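PDB 3QI7: putative transcriptional regulator from Clostridium difficile, which is of uncertain function but has a periplasmic-binding-protein-like fold and is probably a lipoprotein that binds a small ligand, possibly a sugar. Local coordinates for residues 161-166 with 230-235; 18-23 with 93-98; 166-171 with 193-198. All blocks are in the same frame, centred on the assembly; numbering follows the deposited sequence.

Contact 1: 161-166 with 230-235; sequences HYASTD and FGVNEY
Val232 packs its methyl groups against Tyr162 and Ala163 of strand 159-164. Val232 CB sits 4.0 Å from Tyr162 O, and from it the side chain forks: both methyls meet Tyr162 O and Ala163 CB, and CG1 alone of the two also reaches the His161 ring. Val232 CG1 stands beside its own backbone N (chi1 -54°), a rotation that brings it to 3.3 Å from Tyr162 O. Val232 CG1 also lies 3.9 Å from Ala163 CB and, with the side chains crossing at about a right angle, 3.9 Å from His161 CE1. Val232 CG2 comes equally near to Ala163 CB. Two residues earlier, Phe230 lies side by side with His161 on one face of the parallel sheet. Phe230 CD2 is 3.8 Å from His161 CD2, the imidazole atom lying at the edge of the phenyl ring, while the two ring planes are inclined at 45°. Tyr162 turns to the other face, against helix 203-223, where its OH bonds to Asp215. The backbones are joined by Tyr162 N to Phe230 O, 3.0 Å at an N-H...O angle of 152°. Past Val232 the chain swings away to Asn233, whose OD1 caps helix 234-247 at Met236 N. Arg176 of helix 171-186 touches both Phe230 and Val232. Tyr162 O is buried with no hydrogen-bonding partner in the model. Its closest side-chain neighbour across the contact is a methyl group, so here hydrocarbon packing takes the place of a further backbone bond, probably at some cost in desolvation.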
loop_
_atom_site.group_PDB
_atom_site.type_symbol
_atom_site.label_atom_id
_atom_site.label_comp_id
_atom_site.label_asym_id
_atom_site.label_seq_id
_atom_site.Cartn_x
_atom_site.Cartn_y
_atom_site.Cartn_z
ATOM N N HIS A 161 -19.879 -5.237 -5.353
ATOM C CA HIS A 161 -18.549 -5.868 -5.286
ATOM C C HIS A 161 -18.351 -6.846 -6.436
ATOM O O HIS A 161 -19.181 -7.755 -6.611
ATOM C CB HIS A 161 -18.445 -6.642 -3.970
ATOM C CG HIS A 161 -17.094 -7.235 -3.707
ATOM N ND1 HIS A 161 -16.672 -8.423 -4.287
ATOM C CD2 HIS A 161 -16.095 -6.837 -2.885
ATOM C CE1 HIS A 161 -15.456 -8.705 -3.843
ATOM N NE2 HIS A 161 -15.082 -7.757 -2.997
ATOM N N TYR A 162 -17.295 -6.620 -7.232
ATOM C CA TYR A 162 -16.989 -7.417 -8.435
ATOM C C TYR A 162 -15.644 -8.141 -8.238
ATOM O O TYR A 162 -14.643 -7.520 -7.920
ATOM C CB TYR A 162 -16.885 -6.508 -9.678
ATOM C CG TYR A 162 -18.179 -5.940 -10.181
ATOM C CD1 TYR A 162 -19.097 -6.737 -10.812
ATOM C CD2 TYR A 162 -18.463 -4.576 -10.063
ATOM C CE1 TYR A 162 -20.293 -6.217 -11.271
ATOM C CE2 TYR A 162 -19.639 -4.048 -10.522
ATOM C CZ TYR A 162 -20.564 -4.875 -11.137
ATOM O OH TYR A 162 -21.742 -4.339 -11.601
ATOM N N ALA A 163 -15.644 -9.457 -8.492
ATOM C CA ALA A 163 -14.494 -10.353 -8.327
ATOM C C ALA A 163 -14.870 -11.683 -8.962
ATOM O O ALA A 163 -16.033 -12.086 -8.892
ATOM C CB ALA A 163 -14.217 -10.606 -6.843
ATOM N N SER A 164 -13.897 -12.361 -9.566
ATOM C CA SER A 164 -14.100 -13.712 -10.111
ATOM C C SER A 164 -14.061 -14.754 -8.981
ATOM O O SER A 164 -13.528 -14.483 -7.924
ATOM C CB SER A 164 -13.013 -14.043 -11.134
ATOM O OG SER A 164 -11.785 -14.394 -10.504
ATOM N N THR A 165 -14.555 -15.969 -9.225
ATOM C CA THR A 165 -14.490 -16.989 -8.171
ATOM C C THR A 165 -13.039 -17.429 -7.906
ATOM O O THR A 165 -12.700 -17.761 -6.757
ATOM C CB THR A 165 -15.447 -18.151 -8.434
ATOM O OG1 THR A 165 -15.202 -18.726 -9.709
ATOM C CG2 THR A 165 -16.888 -17.654 -8.400
ATOM N N ASP A 166 -12.169 -17.347 -8.930
ATOM C CA ASP A 166 -10.727 -17.506 -8.720
ATOM C C ASP A 166 -10.132 -16.416 -7.830
ATOM O O ASP A 166 -9.314 -16.727 -6.950
ATOM C CB ASP A 166 -9.954 -17.555 -10.026
ATOM C CG ASP A 166 -10.120 -18.892 -10.784
ATOM O OD1 ASP A 166 -10.676 -19.866 -10.253
ATOM O OD2 ASP A 166 -9.670 -18.964 -11.922
ATOM N N PHE A 230 -17.099 -1.265 -6.720
ATOM C CA PHE A 230 -15.761 -1.655 -6.324
ATOM C C PHE A 230 -15.326 -2.914 -7.025
ATOM O O PHE A 230 -16.092 -3.880 -7.066
ATOM C CB PHE A 230 -15.763 -1.932 -4.832
ATOM C CG PHE A 230 -14.434 -2.399 -4.288
ATOM C CD1 PHE A 230 -13.376 -1.507 -4.146
ATOM C CD2 PHE A 230 -14.255 -3.706 -3.878
ATOM C CE1 PHE A 230 -12.162 -1.901 -3.595
ATOM C CE2 PHE A 230 -13.026 -4.116 -3.366
ATOM C CZ PHE A 230 -11.978 -3.210 -3.227
ATOM N N GLY A 231 -14.076 -2.923 -7.494
ATOM C CA GLY A 231 -13.454 -4.124 -8.079
ATOM C C GLY A 231 -12.122 -4.445 -7.421
ATOM O O GLY A 231 -11.592 -3.659 -6.594
ATOM N N VAL A 232 -11.557 -5.591 -7.798
ATOM C CA VAL A 232 -10.480 -6.186 -7.008
ATOM C C VAL A 232 -9.117 -6.198 -7.682
ATOM O O VAL A 232 -8.156 -6.663 -7.078
ATOM C CB VAL A 232 -10.872 -7.590 -6.459
ATOM C CG1 VAL A 232 -12.190 -7.538 -5.672
ATOM C CG2 VAL A 232 -10.939 -8.639 -7.587
ATOM N N ASN A 233 -9.023 -5.621 -8.891
ATOM C CA ASN A 233 -7.736 -5.430 -9.574
ATOM C C ASN A 233 -7.759 -4.183 -10.491
ATOM O O ASN A 233 -8.821 -3.561 -10.723
ATOM C CB ASN A 233 -7.323 -6.696 -10.363
ATOM C CG ASN A 233 -8.400 -7.151 -11.343
ATOM O OD1 ASN A 233 -8.837 -6.374 -12.205
ATOM N ND2 ASN A 233 -8.860 -8.405 -11.199
ATOM N N GLU A 234 -6.585 -3.833 -10.999
ATOM C CA GLU A 234 -6.417 -2.582 -11.704
ATOM C C GLU A 234 -7.196 -2.606 -13.010
ATOM O O GLU A 234 -7.649 -1.563 -13.484
ATOM C CB GLU A 234 -4.941 -2.333 -12.003
ATOM C CG GLU A 234 -4.082 -2.092 -10.785
ATOM C CD GLU A 234 -2.599 -1.929 -11.134
ATOM O OE1 GLU A 234 -2.212 -2.201 -12.300
ATOM O OE2 GLU A 234 -1.834 -1.503 -10.244
ATOM N N TYR A 235 -7.325 -3.787 -13.606
ATOM C CA TYR A 235 -8.057 -3.912 -14.877
ATOM C C TYR A 235 -9.544 -3.576 -14.631
ATOM O O TYR A 235 -10.142 -2.794 -15.373
ATOM C CB TYR A 235 -7.891 -5.306 -15.498
ATOM C CG TYR A 235 -8.520 -5.406 -16.877
ATOM C CD1 TYR A 235 -7.829 -4.986 -18.011
ATOM C CD2 TYR A 235 -9.815 -5.859 -17.038
ATOM C CE1 TYR A 235 -8.415 -5.036 -19.283
ATOM C CE2 TYR A 235 -10.407 -5.908 -18.302
ATOM C CZ TYR A 235 -9.699 -5.494 -19.417
ATOM O OH TYR A 235 -10.294 -5.552 -20.658
#

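Contact 2: 18-23 with 93-98; sequences VTQPLS and VSTDQA
Gln20 reaches from just beyond strand 13-19 to Thr95 and Gln97, which follow the paired residues Val93 and Ser94, and its amide oxygen is the polar centre of the contact. CG stands beside the backbone N (chi1 -66°), and the chain then runs extended (chi2 177°), which takes OE1 across to two donors. Thr95 OG1 gives a short bond to Gln20 OE1, 2.7 Å, in the carbonyl plane and on a lone pair. Gln97 NE2 donates to the same Gln20 OE1 over 2.9 Å, but from above the carbonyl plane; the amides of Gln20 and Gln97 are turned 67° against each other. A water at 3.1 Å from Gln20 OE1 donates as well and accepts from Asp96 N, so three donors converge on one oxygen. On the other end of the amide, Gln20 NE2 bonds to Glu24, which helps to fix which way the group faces. Thr95 OG1 also accepts from Gln97 N, closing an ST turn that brings Thr95 and Gln97 close together in the loop.

Val18 and Val93 make the apolar half of the contact. They are paired neighbours on parallel strands and lie side by side, Val18 CB being 4.1 Å from Val93 CG2. Val18 O accepts from Ser94 N at 2.9 Å. Beyond this bond the strands part, and a second water spans the gap, accepting from Gln20 N and donating to Ser94 O at 2.8 Å. Ser94 OG turns to Ala119 O, past strand 115-118. Neighbouring parallel strands that diverge at their C-terminal ends into polar loops are characteristic of the Rossmann-like lobes of periplasmic-binding-protein-like folds, in which such loops often border the ligand cleft.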
loop_
_atom_site.group_PDB
_atom_site.type_symbol
_atom_site.label_atom_id
_atom_site.label_comp_id
_atom_site.label_asym_id
_atom_site.label_seq_id
_atom_site.Cartn_x
_atom_site.Cartn_y
_atom_site.Cartn_z
ATOM N N VAL A 18 15.399 -3.361 0.846
ATOM C CA VAL A 18 15.257 -4.441 -0.117
ATOM C C VAL A 18 13.916 -4.340 -0.839
ATOM O O VAL A 18 12.843 -4.305 -0.198
ATOM C CB VAL A 18 15.343 -5.806 0.604
ATOM C CG1 VAL A 18 15.230 -6.986 -0.417
ATOM C CG2 VAL A 18 16.603 -5.865 1.422
ATOM N N THR A 19 13.963 -4.268 -2.165
ATOM C CA THR A 19 12.757 -4.276 -2.964
ATOM C C THR A 19 12.894 -5.266 -4.115
ATOM O O THR A 19 13.996 -5.718 -4.422
ATOM C CB THR A 19 12.461 -2.899 -3.588
ATOM O OG1 THR A 19 13.320 -2.684 -4.700
ATOM C CG2 THR A 19 12.655 -1.749 -2.572
ATOM N N GLN A 20 11.769 -5.567 -4.757
ATOM C CA GLN A 20 11.787 -6.205 -6.071
ATOM C C GLN A 20 12.317 -5.220 -7.131
ATOM O O GLN A 20 12.393 -3.997 -6.881
ATOM C CB GLN A 20 10.398 -6.743 -6.436
ATOM C CG GLN A 20 9.912 -7.904 -5.515
ATOM C CD GLN A 20 8.484 -8.383 -5.831
ATOM O OE1 GLN A 20 7.669 -8.616 -4.924
ATOM N NE2 GLN A 20 8.178 -8.519 -7.121
ATOM N N PRO A 21 12.724 -5.746 -8.300
ATOM C CA PRO A 21 13.283 -4.867 -9.319
ATOM C C PRO A 21 12.248 -3.962 -9.957
ATOM O O PRO A 21 11.023 -4.199 -9.838
ATOM C CB PRO A 21 13.893 -5.824 -10.365
ATOM C CG PRO A 21 13.543 -7.180 -9.971
ATOM C CD PRO A 21 12.913 -7.175 -8.614
ATOM N N LEU A 22 12.759 -2.920 -10.607
ATOM C CA LEU A 22 11.935 -1.887 -11.225
ATOM C C LEU A 22 10.884 -2.523 -12.129
ATOM O O LEU A 22 9.733 -2.113 -12.124
ATOM C CB LEU A 22 12.822 -0.934 -12.017
ATOM C CG LEU A 22 12.204 0.235 -12.791
ATOM C CD1 LEU A 22 11.497 1.221 -11.866
ATOM C CD2 LEU A 22 13.325 0.922 -13.601
ATOM N N SER A 23 11.283 -3.557 -12.868
ATOM C CA SER A 23 10.390 -4.257 -13.810
ATOM C C SER A 23 9.166 -4.907 -13.155
ATOM O O SER A 23 8.188 -5.186 -13.843
ATOM C CB SER A 23 11.171 -5.328 -14.585
ATOM O OG SER A 23 11.704 -6.337 -13.709
ATOM N N VAL A 93 12.631 -4.384 4.483
ATOM C CA VAL A 93 12.249 -5.244 3.368
ATOM C C VAL A 93 10.817 -4.904 2.926
ATOM O O VAL A 93 9.908 -4.879 3.746
ATOM C CB VAL A 93 12.352 -6.734 3.776
ATOM C CG1 VAL A 93 11.866 -7.622 2.632
ATOM C CG2 VAL A 93 13.768 -7.094 4.183
ATOM N N SER A 94 10.618 -4.609 1.644
ATOM C CA SER A 94 9.308 -4.310 1.116
ATOM C C SER A 94 8.914 -5.233 -0.066
ATOM O O SER A 94 9.372 -5.034 -1.179
ATOM C CB SER A 94 9.246 -2.827 0.678
ATOM O OG SER A 94 7.908 -2.419 0.376
ATOM N N THR A 95 8.061 -6.229 0.196
ATOM C CA THR A 95 7.477 -7.097 -0.847
ATOM C C THR A 95 6.172 -7.721 -0.328
ATOM O O THR A 95 6.093 -8.126 0.830
ATOM C CB THR A 95 8.459 -8.270 -1.291
ATOM O OG1 THR A 95 7.815 -9.146 -2.247
ATOM C CG2 THR A 95 8.902 -9.125 -0.090
ATOM N N ASP A 96 5.165 -7.835 -1.184
ATOM C CA ASP A 96 3.922 -8.549 -0.833
ATOM C C ASP A 96 4.105 -10.081 -0.799
ATOM O O ASP A 96 3.203 -10.802 -0.378
ATOM C CB ASP A 96 2.814 -8.238 -1.862
ATOM C CG ASP A 96 2.339 -6.796 -1.825
ATOM O OD1 ASP A 96 2.210 -6.199 -0.714
ATOM O OD2 ASP A 96 2.051 -6.277 -2.938
ATOM N N GLN A 97 5.269 -10.577 -1.211
ATOM C CA GLN A 97 5.514 -11.998 -1.301
ATOM C C GLN A 97 6.200 -12.527 -0.025
ATOM O O GLN A 97 6.851 -11.777 0.715
ATOM C CB GLN A 97 6.353 -12.300 -2.539
ATOM C CG GLN A 97 5.709 -11.805 -3.843
ATOM C CD GLN A 97 6.458 -12.257 -5.064
ATOM O OE1 GLN A 97 6.507 -13.458 -5.380
ATOM N NE2 GLN A 97 7.071 -11.301 -5.762
ATOM N N ALA A 98 6.060 -13.827 0.193
ATOM C CA ALA A 98 6.648 -14.527 1.335
ATOM C C ALA A 98 7.925 -15.217 0.917
ATOM O O ALA A 98 8.133 -15.486 -0.260
ATOM C CB ALA A 98 5.640 -15.592 1.896
HETATM O O HOH W 1 9.244 -4.375 -3.863
HETATM O O HOH W 2 5.429 -6.714 -3.876
#

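Contact 3: 166-171 with 193-198; sequences DDLKDV and QVNTPN
Asp166 and Asn198 meet beyond the C-terminal ends of the two parallel strands of a beta-alpha-beta unit, in which strand 159-164 leads through helix 171-186 to strand 191-196. Their flat end groups are stacked, carboxylate over amide with planes 8° apart and Asp166 CG 3.4 Å from Asn198 CG. Asn198 CG lies beside its own backbone N (chi1 -75°), which turns the amide toward the Asp166 carboxylate. The hydrogen bond goes instead to the backbone: Asp166 N donates to Asn198 OD1 over 3.0 Å, with an N-H...O angle of 160°. Lower down the strand, Leu168 CD1 rests 3.6 Å from Gln193 NE2, the two side chains arriving from opposite directions. Leu168 is also backed by Ala163 and by Leu177 of the helix.

In the second shell, Ser164 OG bonds to Asp167 N and makes a weak bond to Asn198 OD1, linking Ser164, the turn and the amide. A short 3-10 turn gives the loop its shape, with Lys169 N bonded to Asp166 O at 3.0 Å and Asp170 N to Asp167 O at 3.1 Å. It delivers Asp170 to the N-cap of helix 171-186, where Asp170 OD1 accepts from Ile173 N.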
loop_
_atom_site.group_PDB
_atom_site.type_symbol
_atom_site.label_atom_id
_atom_site.label_comp_id
_atom_site.label_asym_id
_atom_site.label_seq_id
_atom_site.Cartn_x
_atom_site.Cartn_y
_atom_site.Cartn_z
ATOM N N ASP A 166 -12.169 -17.347 -8.930
ATOM C CA ASP A 166 -10.727 -17.506 -8.720
ATOM C C ASP A 166 -10.132 -16.416 -7.830
ATOM O O ASP A 166 -9.314 -16.727 -6.950
ATOM C CB ASP A 166 -9.954 -17.555 -10.026
ATOM C CG ASP A 166 -10.120 -18.892 -10.784
ATOM O OD1 ASP A 166 -10.676 -19.866 -10.253
ATOM O OD2 ASP A 166 -9.670 -18.964 -11.922
ATOM N N ASP A 167 -10.524 -15.154 -8.056
ATOM C CA ASP A 167 -10.121 -14.045 -7.159
ATOM C C ASP A 167 -10.470 -14.324 -5.695
ATOM O O ASP A 167 -9.686 -14.006 -4.801
ATOM C CB ASP A 167 -10.777 -12.693 -7.531
ATOM C CG ASP A 167 -10.311 -12.131 -8.861
ATOM O OD1 ASP A 167 -9.104 -12.247 -9.224
ATOM O OD2 ASP A 167 -11.167 -11.515 -9.542
ATOM N N LEU A 168 -11.653 -14.878 -5.460
ATOM C CA LEU A 168 -12.092 -15.214 -4.106
ATOM C C LEU A 168 -11.264 -16.318 -3.396
ATOM O O LEU A 168 -11.479 -16.553 -2.195
ATOM C CB LEU A 168 -13.589 -15.564 -4.096
ATOM C CG LEU A 168 -14.578 -14.466 -4.555
ATOM C CD1 LEU A 168 -16.014 -14.932 -4.388
ATOM C CD2 LEU A 168 -14.384 -13.171 -3.788
ATOM N N LYS A 169 -10.351 -16.993 -4.118
ATOM C CA LYS A 169 -9.419 -17.972 -3.533
ATOM C C LYS A 169 -8.306 -17.266 -2.776
ATOM O O LYS A 169 -7.677 -17.843 -1.889
ATOM C CB LYS A 169 -8.767 -18.848 -4.621
ATOM C CG LYS A 169 -9.732 -19.672 -5.475
ATOM C CD LYS A 169 -8.986 -20.642 -6.429
ATOM C CE LYS A 169 -7.984 -19.916 -7.341
ATOM N NZ LYS A 169 -7.588 -20.726 -8.528
ATOM N N ASP A 170 -8.030 -16.019 -3.158
ATOM C CA ASP A 170 -7.016 -15.213 -2.468
ATOM C C ASP A 170 -7.536 -14.826 -1.078
ATOM O O ASP A 170 -8.587 -14.198 -0.979
ATOM C CB ASP A 170 -6.678 -13.965 -3.291
ATOM C CG ASP A 170 -5.764 -12.997 -2.555
ATOM O OD1 ASP A 170 -6.194 -12.410 -1.542
ATOM O OD2 ASP A 170 -4.610 -12.809 -2.991
ATOM N N VAL A 171 -6.799 -15.181 -0.022
ATOM C CA VAL A 171 -7.326 -15.101 1.338
ATOM C C VAL A 171 -7.647 -13.676 1.767
ATOM O O VAL A 171 -8.596 -13.463 2.510
ATOM C CB VAL A 171 -6.397 -15.782 2.406
ATOM C CG1 VAL A 171 -6.364 -17.293 2.181
ATOM C CG2 VAL A 171 -4.993 -15.174 2.393
ATOM N N GLN A 193 -23.151 -8.781 -4.279
ATOM C CA GLN A 193 -21.933 -9.467 -4.757
ATOM C C GLN A 193 -22.160 -10.050 -6.144
ATOM O O GLN A 193 -23.113 -10.794 -6.362
ATOM C CB GLN A 193 -21.476 -10.565 -3.784
ATOM C CG GLN A 193 -20.399 -11.453 -4.352
ATOM C CD GLN A 193 -19.992 -12.519 -3.389
ATOM O OE1 GLN A 193 -20.370 -12.473 -2.232
ATOM N NE2 GLN A 193 -19.251 -13.512 -3.871
ATOM N N VAL A 194 -21.280 -9.696 -7.076
ATOM C CA VAL A 194 -21.383 -10.134 -8.457
ATOM C C VAL A 194 -20.098 -10.822 -8.881
ATOM O O VAL A 194 -18.995 -10.229 -8.811
ATOM C CB VAL A 194 -21.675 -8.968 -9.393
ATOM C CG1 VAL A 194 -21.883 -9.482 -10.864
ATOM C CG2 VAL A 194 -22.892 -8.212 -8.914
ATOM N N ASN A 195 -20.259 -12.080 -9.308
ATOM C CA ASN A 195 -19.174 -12.890 -9.855
ATOM C C ASN A 195 -18.882 -12.549 -11.312
ATOM O O ASN A 195 -19.749 -12.683 -12.206
ATOM C CB ASN A 195 -19.469 -14.395 -9.738
ATOM C CG ASN A 195 -19.400 -14.928 -8.281
ATOM O OD1 ASN A 195 -19.042 -14.218 -7.327
ATOM N ND2 ASN A 195 -19.764 -16.208 -8.124
ATOM N N THR A 196 -17.646 -12.117 -11.525
ATOM C CA THR A 196 -17.092 -11.812 -12.841
ATOM C C THR A 196 -16.409 -13.080 -13.424
ATOM O O THR A 196 -15.973 -13.956 -12.656
ATOM C CB THR A 196 -16.041 -10.672 -12.760
ATOM O OG1 THR A 196 -14.986 -11.037 -11.860
ATOM C CG2 THR A 196 -16.662 -9.389 -12.249
ATOM N N PRO A 197 -16.312 -13.171 -14.762
ATOM C CA PRO A 197 -15.630 -14.316 -15.395
ATOM C C PRO A 197 -14.163 -14.449 -14.960
ATOM O O PRO A 197 -13.439 -13.453 -14.867
ATOM C CB PRO A 197 -15.716 -14.003 -16.900
ATOM C CG PRO A 197 -16.887 -13.089 -17.039
ATOM C CD PRO A 197 -16.937 -12.277 -15.757
ATOM N N ASN A 198 -13.751 -15.684 -14.701
ATOM C CA ASN A 198 -12.364 -16.003 -14.427
ATOM C C ASN A 198 -11.481 -15.593 -15.583
ATOM O O ASN A 198 -11.843 -15.782 -16.741
ATOM C CB ASN A 198 -12.175 -17.510 -14.190
ATOM C CG ASN A 198 -12.663 -17.949 -12.839
ATOM O OD1 ASN A 198 -12.657 -17.193 -11.882
ATOM N ND2 ASN A 198 -13.058 -19.196 -12.748
#

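From the N terminus, contact 2 comes first: it brings residues 93-98 beside 18-23, closing a loop of 69 residues that holds strand 57-63 and helices 26-42 and 72-80. Its strands belong to the large mixed sheet. The chain then passes to the separate three-stranded parallel sheet, where contact 1 closes a 63-residue loop by pairing outer strand 228-231 with central strand 159-164. Contact 3 falls within that span and shares Asp166 with contact 1; it joins the turn after the central strand to the other outer strand, 191-196. Centres of contacts 1 and 3 are about 6 Å apart, whereas contact 2 lies about 23 Å from contact 1, centre to centre.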